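Local coordinates for protein Na-translocating NADH-quinone reductase subunit C NqrC (Shewanella oneidensis, PDB 4XHF) that is subunit C (NqrC) of a multisubunit reductase, crystallised as a soluble fragment that binds flavin mononucleotide through an FMN-binding domain, at residues M144-V149 / V163-E168; V134-K139 / Q228-F233. All coordinates share one frame; numbering follows the deposited sequence.

Interaction 1 (M144-V149 / V163-E168); sequences MIYGYV and VYEHGE
The Tyr164 ring lies across the strand that carries Tyr146 and Tyr148. It folds back there because CG sits between the backbone N and the carbonyl carbon (chi1 67°), which carries one ring face over Tyr146 O, offset toward the rim. The far end crosses Tyr146 at a slant, with Tyr164 OH 3.5 Å from Tyr146 CB. On its other flank the ring meets Tyr148 rim to rim, the planes 25° apart and Tyr148 CE2 and Tyr164 CE2 3.3 Å from each other. A water bridges Tyr164 OH and Gly147 O. Glu165, extended, runs beside Tyr146 in the same direction, its carboxylate plane turned 31° from the ring; Arg91 forms a salt bridge with this carboxylate and a cation-pi contact with Tyr146.

Behind these side chains the backbones pair antiparallel, with Tyr146 set opposite two successive residues, a classic beta bulge. Tyr146 N donates a nearly straight bond to Glu165 O (2.9 Å). In return Tyr146 O takes Tyr164 N at 3.0 Å and, more weakly, Glu165 N, so one carbonyl serves two amides. Past the bulge Gly147 CA lies 3.9 Å from Val163 CA.

On the other face of the sheet Ile145 spreads its branches: CG2 presses tightly on Val163 CG1 (3.5 Å), CG1 leans on His166 CB, and CD1 reaches Glu168 CG at 3.9 Å. Glu168 belongs to the FMN pocket, its carboxylate gripped by Thr223, Ser143 and the amides of Leu141 and Trp142.

The two strands form the hairpin 144-151/158-165. Strand 129-139 pairs with the far edge of 144-151, helix 29-48 stacks Tyr44 on Tyr164, and helix 221-234 lies against Ile145 and Val149.

Interaction 2 (V134-K139 / Q228-F233); sequences VPFYGK and QRAMEF
Strand 134-139 passes helix 228-233 with their axes 7.0 Å apart at the closest and their directions 129° apart, and the backbones come nearest at Gly138 and Ala230, whose CA atoms are 4.6 Å apart. The Ala230 methyl fills this close approach. Ala230 CB sits 3.9 Å from Tyr137 C and 4.0 Å from Gly138 N, directly against the peptide that joins them, where Gly138 presents no side chain to hold the helix off.

Ala230 CB also meets the Phe136 ring at its edge, near the ring plane, 3.8 Å from Phe136 CD2. Phe136 extends toward the helix, and its chi1 of 79° swings the ring so that the CD2 edge meets this methyl. This is a helix packed on one face of an antiparallel sheet: Phe136 points to the helix, whereas Tyr137 turns to the other face and stacks its ring on Tyr146.

Met231 runs extended past CG and passes diagonally along the phenyl ring. Met231 CG touches the CD2-CE2 side of Phe136, while Met231 CE reaches Phe136 CZ at 3.9 Å. Between them Met231 SD lies 5.3 Å from the Phe136 ring centroid and 27° off the ring normal, an oblique Met-aromatic contact. Val149 of the adjacent strand touches both Phe136 and Met231, and Trp185 adds a further apolar neighbour to the methionine. One turn beyond Ala230, Trp234 NE1 bonds to Tyr137 O.

Overall arrangement
Strand 144-151 ties the two contacts together: in interaction 1 it pairs with strand 158-165, and along its other edge with strand 129-139, which carries interaction 2. Direct bonds join them, Ile145 N to Gly138 O and Val149 N to Val134 O, each probable at 2.9 Å, and their centres lie 9 Å apart. Both strands of interaction 1 fall, in sequence, between the two segments of interaction 2. Only interaction 1 reaches the flavin, through Glu168, whose side chain is about 4 Å from FMN. In interaction 2, Gly138 is about 13 Å from the bound FMN. Helix 221-234 links both to the pocket, since its N-terminal part contributes Thr221, Met222 and Thr223 to it.

Interaction 1 (M144-V149 / V163-E168)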
ATOM      1  N   MET A 144      -0.666  10.821 -10.273  1.00 19.08           N
ATOM      2  CA  MET A 144      -0.805  10.094  -9.022  1.00 18.73           C
ATOM      3  C   MET A 144      -0.666   8.600  -9.277  1.00 14.02           C
ATOM      4  O   MET A 144      -1.227   8.066 -10.235  1.00 14.36           O
ATOM      5  CB  MET A 144      -2.156  10.393  -8.371  1.00 20.76           C
ATOM      6  CG  MET A 144      -2.364  11.852  -7.971  1.00 24.08           C
ATOM      7  SD  MET A 144      -1.085  12.513  -6.881  1.00 35.20           S
ATOM      8  CE  MET A 144      -1.066  11.268  -5.601  1.00 11.06           C
ATOM      9  N   ILE A 145       0.085   7.936  -8.407  1.00 12.64           N
ATOM     10  CA  ILE A 145       0.298   6.500  -8.493  1.00 11.48           C
ATOM     11  C   ILE A 145      -0.306   5.843  -7.258  1.00 10.81           C
ATOM     12  O   ILE A 145      -0.004   6.242  -6.139  1.00  9.51           O
ATOM     13  CB  ILE A 145       1.801   6.160  -8.603  1.00 12.70           C
ATOM     14  CG1 ILE A 145       2.418   6.860  -9.821  1.00 12.14           C
ATOM     15  CG2 ILE A 145       2.007   4.654  -8.698  1.00 12.45           C
ATOM     16  CD1 ILE A 145       3.936   6.853  -9.841  1.00 12.88           C
ATOM     17  N   TYR A 146      -1.166   4.849  -7.475  1.00 13.92           N
ATOM     18  CA  TYR A 146      -1.865   4.156  -6.392  1.00 14.57           C
ATOM     19  C   TYR A 146      -1.466   2.689  -6.304  1.00 11.96           C
ATOM     20  O   TYR A 146      -1.276   2.028  -7.322  1.00 12.27           O
ATOM     21  CB  TYR A 146      -3.376   4.244  -6.591  1.00 14.84           C
ATOM     22  CG  TYR A 146      -3.931   5.637  -6.490  1.00 14.46           C
ATOM     23  CD1 TYR A 146      -3.779   6.544  -7.528  1.00 16.92           C
ATOM     24  CD2 TYR A 146      -4.623   6.041  -5.360  1.00 15.47           C
ATOM     25  CE1 TYR A 146      -4.290   7.819  -7.437  1.00 17.59           C
ATOM     26  CE2 TYR A 146      -5.139   7.309  -5.259  1.00 18.21           C
ATOM     27  CZ  TYR A 146      -4.972   8.196  -6.299  1.00 19.72           C
ATOM     28  OH  TYR A 146      -5.491   9.466  -6.194  1.00 25.19           O
ATOM     29  N   GLY A 147      -1.380   2.175  -5.082  1.00 13.86           N
ATOM     30  CA  GLY A 147      -1.024   0.785  -4.878  1.00 12.24           C
ATOM     31  C   GLY A 147      -1.221   0.315  -3.451  1.00 11.86           C
ATOM     32  O   GLY A 147      -1.826   1.009  -2.632  1.00 12.53           O
ATOM     33  N   TYR A 148      -0.706  -0.877  -3.165  1.00 10.16           N
ATOM     34  CA  TYR A 148      -0.761  -1.464  -1.831  1.00  9.70           C
ATOM     35  C   TYR A 148       0.597  -2.053  -1.463  1.00 10.16           C
ATOM     36  O   TYR A 148       1.308  -2.571  -2.326  1.00  8.91           O
ATOM     37  CB  TYR A 148      -1.842  -2.550  -1.753  1.00 11.80           C
ATOM     38  CG  TYR A 148      -3.253  -2.040  -1.949  1.00 15.62           C
ATOM     39  CD1 TYR A 148      -4.014  -1.603  -0.873  1.00 14.88           C
ATOM     40  CD2 TYR A 148      -3.825  -1.998  -3.214  1.00 20.35           C
ATOM     41  CE1 TYR A 148      -5.303  -1.136  -1.052  1.00 16.84           C
ATOM     42  CE2 TYR A 148      -5.114  -1.533  -3.402  1.00 20.28           C
ATOM     43  CZ  TYR A 148      -5.848  -1.103  -2.317  1.00 20.37           C
ATOM     44  OH  TYR A 148      -7.130  -0.638  -2.498  1.00 25.23           O
ATOM     45  N   VAL A 149       0.951  -1.951  -0.184  1.00 12.14           N
ATOM     46  CA  VAL A 149       2.149  -2.589   0.355  1.00 12.11           C
ATOM     47  C   VAL A 149       1.784  -3.531   1.495  1.00 12.71           C
ATOM     48  O   VAL A 149       1.147  -3.126   2.469  1.00 10.28           O
ATOM     49  CB  VAL A 149       3.166  -1.559   0.878  1.00 12.56           C
ATOM     50  CG1 VAL A 149       4.412  -2.253   1.417  1.00 11.33           C
ATOM     51  CG2 VAL A 149       3.541  -0.587  -0.216  1.00 13.92           C
ATOM     52  N   VAL A 163       1.172  -2.077  -7.487  1.00 14.01           N
ATOM     53  CA  VAL A 163       0.707  -0.806  -8.036  1.00 14.75           C
ATOM     54  C   VAL A 163      -0.334  -1.120  -9.104  1.00 15.30           C
ATOM     55  O   VAL A 163      -0.095  -1.955  -9.976  1.00 18.51           O
ATOM     56  CB  VAL A 163       1.869   0.028  -8.626  1.00 13.79           C
ATOM     57  CG1 VAL A 163       1.358   1.288  -9.315  1.00 12.70           C
ATOM     58  CG2 VAL A 163       2.862   0.395  -7.534  1.00 12.23           C
ATOM     59  N   TYR A 164      -1.486  -0.458  -9.026  1.00 15.01           N
ATOM     60  CA  TYR A 164      -2.618  -0.790  -9.889  1.00 17.69           C
ATOM     61  C   TYR A 164      -3.135   0.392 -10.712  1.00 18.61           C
ATOM     62  O   TYR A 164      -3.993   0.213 -11.577  1.00 22.31           O
ATOM     63  CB  TYR A 164      -3.763  -1.363  -9.045  1.00 19.86           C
ATOM     64  CG  TYR A 164      -4.388  -0.373  -8.087  1.00 22.08           C
ATOM     65  CD1 TYR A 164      -5.394   0.488  -8.506  1.00 23.91           C
ATOM     66  CD2 TYR A 164      -3.979  -0.304  -6.761  1.00 20.57           C
ATOM     67  CE1 TYR A 164      -5.968   1.393  -7.638  1.00 23.00           C
ATOM     68  CE2 TYR A 164      -4.551   0.599  -5.885  1.00 20.63           C
ATOM     69  CZ  TYR A 164      -5.545   1.444  -6.332  1.00 21.50           C
ATOM     70  OH  TYR A 164      -6.126   2.347  -5.475  1.00 23.10           O
ATOM     71  N   GLU A 165      -2.632   1.595 -10.446  1.00 16.25           N
ATOM     72  CA  GLU A 165      -3.067   2.774 -11.195  1.00 16.04           C
ATOM     73  C   GLU A 165      -1.978   3.837 -11.285  1.00 16.06           C
ATOM     74  O   GLU A 165      -1.256   4.088 -10.321  1.00 16.04           O
ATOM     75  CB  GLU A 165      -4.323   3.380 -10.560  1.00 19.50           C
ATOM     76  CG  GLU A 165      -4.786   4.677 -11.221  1.00 23.90           C
ATOM     77  CD  GLU A 165      -6.070   5.221 -10.626  1.00 29.15           C
ATOM     78  OE1 GLU A 165      -6.762   4.473  -9.906  1.00 33.95           O
ATOM     79  OE2 GLU A 165      -6.388   6.403 -10.875  1.00 29.69           O
ATOM     80  N   HIS A 166      -1.886   4.469 -12.451  1.00 17.26           N
ATOM     81  CA  HIS A 166      -0.926   5.540 -12.676  1.00 16.79           C
ATOM     82  C   HIS A 166      -1.266   6.281 -13.962  1.00 16.60           C
ATOM     83  O   HIS A 166      -2.134   5.855 -14.724  1.00 17.05           O
ATOM     84  CB  HIS A 166       0.498   4.985 -12.751  1.00 17.81           C
ATOM     85  CG  HIS A 166       0.799   4.276 -14.034  1.00 17.17           C
ATOM     86  ND1 HIS A 166       1.378   4.906 -15.113  1.00 15.88           N
ATOM     87  CD2 HIS A 166       0.590   2.993 -14.415  1.00 16.85           C
ATOM     88  CE1 HIS A 166       1.519   4.042 -16.102  1.00 17.87           C
ATOM     89  NE2 HIS A 166       1.049   2.875 -15.704  1.00 19.00           N
ATOM     90  N   GLY A 167      -0.576   7.393 -14.192  1.00 16.98           N
ATOM     91  CA  GLY A 167      -0.738   8.167 -15.409  1.00 20.06           C
ATOM     92  C   GLY A 167       0.607   8.574 -15.986  1.00 22.42           C
ATOM     93  O   GLY A 167       0.700   9.518 -16.769  1.00 23.55           O
ATOM     94  N   GLU A 168       1.652   7.860 -15.582  1.00 20.74           N
ATOM     95  CA  GLU A 168       3.005   8.120 -16.060  1.00 20.55           C
ATOM     96  C   GLU A 168       3.148   7.733 -17.530  1.00 21.14           C
ATOM     97  O   GLU A 168       2.396   6.902 -18.039  1.00 20.48           O
ATOM     98  CB  GLU A 168       4.026   7.353 -15.216  1.00 19.29           C
ATOM     99  CG  GLU A 168       3.913   7.592 -13.714  1.00 16.38           C
ATOM    100  CD  GLU A 168       4.323   8.995 -13.308  1.00 15.26           C
ATOM    101  OE1 GLU A 168       5.502   9.186 -12.942  1.00 14.77           O
ATOM    102  OE2 GLU A 168       3.468   9.904 -13.345  1.00 17.15           O
TER
HETATM  103  O   HOH W   1      -4.160   2.894  -2.933  1.00 18.73           O

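Interaction 2 (V134-K139 / Q228-F233)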
ATOM      1  N   VAL A 134      -1.552  -2.284   3.432  1.00  9.89           N
ATOM      2  CA  VAL A 134      -2.007  -0.901   3.545  1.00  8.19           C
ATOM      3  C   VAL A 134      -1.944  -0.196   2.193  1.00  7.93           C
ATOM      4  O   VAL A 134      -1.064  -0.479   1.382  1.00  8.03           O
ATOM      5  CB  VAL A 134      -1.166  -0.106   4.567  1.00  6.68           C
ATOM      6  CG1 VAL A 134      -1.236  -0.760   5.930  1.00  8.90           C
ATOM      7  CG2 VAL A 134       0.285   0.015   4.110  1.00  8.67           C
ATOM      8  N   PRO A 135      -2.882   0.729   1.946  1.00  8.01           N
ATOM      9  CA  PRO A 135      -2.852   1.521   0.717  1.00  9.81           C
ATOM     10  C   PRO A 135      -1.817   2.635   0.782  1.00  8.79           C
ATOM     11  O   PRO A 135      -1.624   3.239   1.837  1.00  9.06           O
ATOM     12  CB  PRO A 135      -4.266   2.099   0.642  1.00 12.22           C
ATOM     13  CG  PRO A 135      -4.679   2.220   2.066  1.00 12.47           C
ATOM     14  CD  PRO A 135      -4.067   1.038   2.763  1.00  9.57           C
ATOM     15  N   PHE A 136      -1.156   2.897  -0.338  1.00  9.03           N
ATOM     16  CA  PHE A 136      -0.257   4.032  -0.435  1.00  7.75           C
ATOM     17  C   PHE A 136      -0.425   4.653  -1.807  1.00  7.23           C
ATOM     18  O   PHE A 136      -0.778   3.971  -2.769  1.00  7.11           O
ATOM     19  CB  PHE A 136       1.196   3.613  -0.203  1.00  6.66           C
ATOM     20  CG  PHE A 136       1.835   2.968  -1.389  1.00  9.78           C
ATOM     21  CD1 PHE A 136       1.438   1.711  -1.805  1.00  9.70           C
ATOM     22  CD2 PHE A 136       2.833   3.617  -2.090  1.00  9.92           C
ATOM     23  CE1 PHE A 136       2.025   1.111  -2.895  1.00  9.16           C
ATOM     24  CE2 PHE A 136       3.423   3.024  -3.183  1.00 11.43           C
ATOM     25  CZ  PHE A 136       3.019   1.767  -3.586  1.00 11.22           C
ATOM     26  N   TYR A 137      -0.195   5.955  -1.888  1.00  7.79           N
ATOM     27  CA  TYR A 137      -0.221   6.642  -3.165  1.00  8.00           C
ATOM     28  C   TYR A 137       0.526   7.958  -3.061  1.00 10.14           C
ATOM     29  O   TYR A 137       0.731   8.484  -1.968  1.00 11.67           O
ATOM     30  CB  TYR A 137      -1.660   6.872  -3.636  1.00  8.90           C
ATOM     31  CG  TYR A 137      -2.470   7.809  -2.769  1.00 10.71           C
ATOM     32  CD1 TYR A 137      -3.078   7.358  -1.606  1.00 13.63           C
ATOM     33  CD2 TYR A 137      -2.643   9.140  -3.124  1.00 12.56           C
ATOM     34  CE1 TYR A 137      -3.824   8.210  -0.814  1.00 15.40           C
ATOM     35  CE2 TYR A 137      -3.387   9.999  -2.339  1.00 13.89           C
ATOM     36  CZ  TYR A 137      -3.977   9.529  -1.187  1.00 15.23           C
ATOM     37  OH  TYR A 137      -4.718  10.384  -0.405  1.00 18.54           O
ATOM     38  N   GLY A 138       0.946   8.474  -4.207  1.00 12.33           N
ATOM     39  CA  GLY A 138       1.718   9.699  -4.251  1.00 12.34           C
ATOM     40  C   GLY A 138       1.978  10.112  -5.682  1.00 12.55           C
ATOM     41  O   GLY A 138       1.857   9.303  -6.601  1.00 14.33           O
ATOM     42  N   LYS A 139       2.332  11.376  -5.876  1.00 13.65           N
ATOM     43  CA  LYS A 139       2.606  11.879  -7.210  1.00 15.02           C
ATOM     44  C   LYS A 139       3.938  11.346  -7.713  1.00 16.50           C
ATOM     45  O   LYS A 139       4.953  11.430  -7.020  1.00 18.92           O
ATOM     46  CB  LYS A 139       2.617  13.408  -7.224  1.00 17.33           C
ATOM     47  CG  LYS A 139       2.662  14.007  -8.621  1.00 20.76           C
ATOM     48  CD  LYS A 139       3.200  15.424  -8.605  1.00 24.68           C
ATOM     49  CE  LYS A 139       3.182  16.035  -9.996  1.00 33.04           C
ATOM     50  NZ  LYS A 139       1.798  16.225 -10.506  1.00 38.48           N
ATOM     51  N   GLN A 228       9.077   6.092  -4.127  1.00 16.22           N
ATOM     52  CA  GLN A 228       9.914   6.119  -2.940  1.00 18.75           C
ATOM     53  C   GLN A 228       9.363   7.115  -1.924  1.00 17.31           C
ATOM     54  O   GLN A 228       9.259   6.811  -0.736  1.00 16.16           O
ATOM     55  CB  GLN A 228      11.347   6.479  -3.330  1.00 20.12           C
ATOM     56  CG  GLN A 228      12.345   6.508  -2.189  1.00 23.25           C
ATOM     57  CD  GLN A 228      13.614   7.219  -2.582  1.00 26.37           C
ATOM     58  OE1 GLN A 228      14.364   6.752  -3.442  1.00 26.93           O
ATOM     59  NE2 GLN A 228      13.857   8.367  -1.963  1.00 30.23           N
ATOM     60  N   ARG A 229       8.997   8.299  -2.404  1.00 16.27           N
ATOM     61  CA  ARG A 229       8.451   9.341  -1.544  1.00 16.77           C
ATOM     62  C   ARG A 229       7.043   8.993  -1.072  1.00 17.38           C
ATOM     63  O   ARG A 229       6.629   9.390   0.017  1.00 17.12           O
ATOM     64  CB  ARG A 229       8.448  10.681  -2.278  1.00 18.05           C
ATOM     65  CG  ARG A 229       9.826  11.311  -2.391  1.00 20.18           C
ATOM     66  CD  ARG A 229       9.790  12.618  -3.161  1.00 25.63           C
ATOM     67  NE  ARG A 229      10.859  12.686  -4.162  1.00 31.98           N
ATOM     68  CZ  ARG A 229      10.675  12.733  -5.481  1.00 34.14           C
ATOM     69  NH1 ARG A 229       9.455  12.733  -6.012  1.00 30.02           N
ATOM     70  NH2 ARG A 229      11.729  12.790  -6.283  1.00 40.09           N
ATOM     71  N   ALA A 230       6.315   8.246  -1.895  1.00 16.16           N
ATOM     72  CA  ALA A 230       4.975   7.804  -1.534  1.00 13.01           C
ATOM     73  C   ALA A 230       5.032   6.912  -0.303  1.00 12.38           C
ATOM     74  O   ALA A 230       4.263   7.090   0.640  1.00 11.63           O
ATOM     75  CB  ALA A 230       4.325   7.071  -2.694  1.00 12.40           C
ATOM     76  N   MET A 231       5.953   5.956  -0.314  1.00 13.31           N
ATOM     77  CA  MET A 231       6.126   5.066   0.825  1.00 11.23           C
ATOM     78  C   MET A 231       6.702   5.813   2.023  1.00 11.82           C
ATOM     79  O   MET A 231       6.342   5.528   3.163  1.00 12.50           O
ATOM     80  CB  MET A 231       7.028   3.891   0.452  1.00 13.38           C
ATOM     81  CG  MET A 231       6.354   2.879  -0.454  1.00 14.38           C
ATOM     82  SD  MET A 231       7.444   1.510  -0.867  1.00 22.89           S
ATOM     83  CE  MET A 231       6.487   0.686  -2.136  1.00 17.79           C
ATOM     84  N   GLU A 232       7.583   6.775   1.764  1.00 12.62           N
ATOM     85  CA  GLU A 232       8.189   7.557   2.835  1.00 13.45           C
ATOM     86  C   GLU A 232       7.130   8.296   3.647  1.00 15.06           C
ATOM     87  O   GLU A 232       7.240   8.408   4.870  1.00 15.67           O
ATOM     88  CB  GLU A 232       9.196   8.556   2.273  1.00 13.76           C
ATOM     89  CG  GLU A 232       9.883   9.379   3.348  1.00 16.30           C
ATOM     90  CD  GLU A 232      10.859  10.381   2.781  1.00 24.34           C
ATOM     91  OE1 GLU A 232      11.015  10.420   1.544  1.00 27.19           O
ATOM     92  OE2 GLU A 232      11.465  11.136   3.570  1.00 26.43           O
ATOM     93  N   PHE A 233       6.111   8.808   2.963  1.00 15.27           N
ATOM     94  CA  PHE A 233       5.031   9.519   3.636  1.00 14.65           C
ATOM     95  C   PHE A 233       4.100   8.573   4.375  1.00 12.31           C
ATOM     96  O   PHE A 233       3.770   8.794   5.538  1.00 13.13           O
ATOM     97  CB  PHE A 233       4.204  10.337   2.643  1.00 13.96           C
ATOM     98  CG  PHE A 233       2.995  10.980   3.267  1.00 13.77           C
ATOM     99  CD1 PHE A 233       3.110  12.183   3.944  1.00 14.76           C
ATOM    100  CD2 PHE A 233       1.752  10.369   3.203  1.00 11.85           C
ATOM    101  CE1 PHE A 233       2.008  12.771   4.532  1.00 13.04           C
ATOM    102  CE2 PHE A 233       0.647  10.954   3.792  1.00 12.05           C
ATOM    103  CZ  PHE A 233       0.775  12.157   4.456  1.00 13.07           C
TER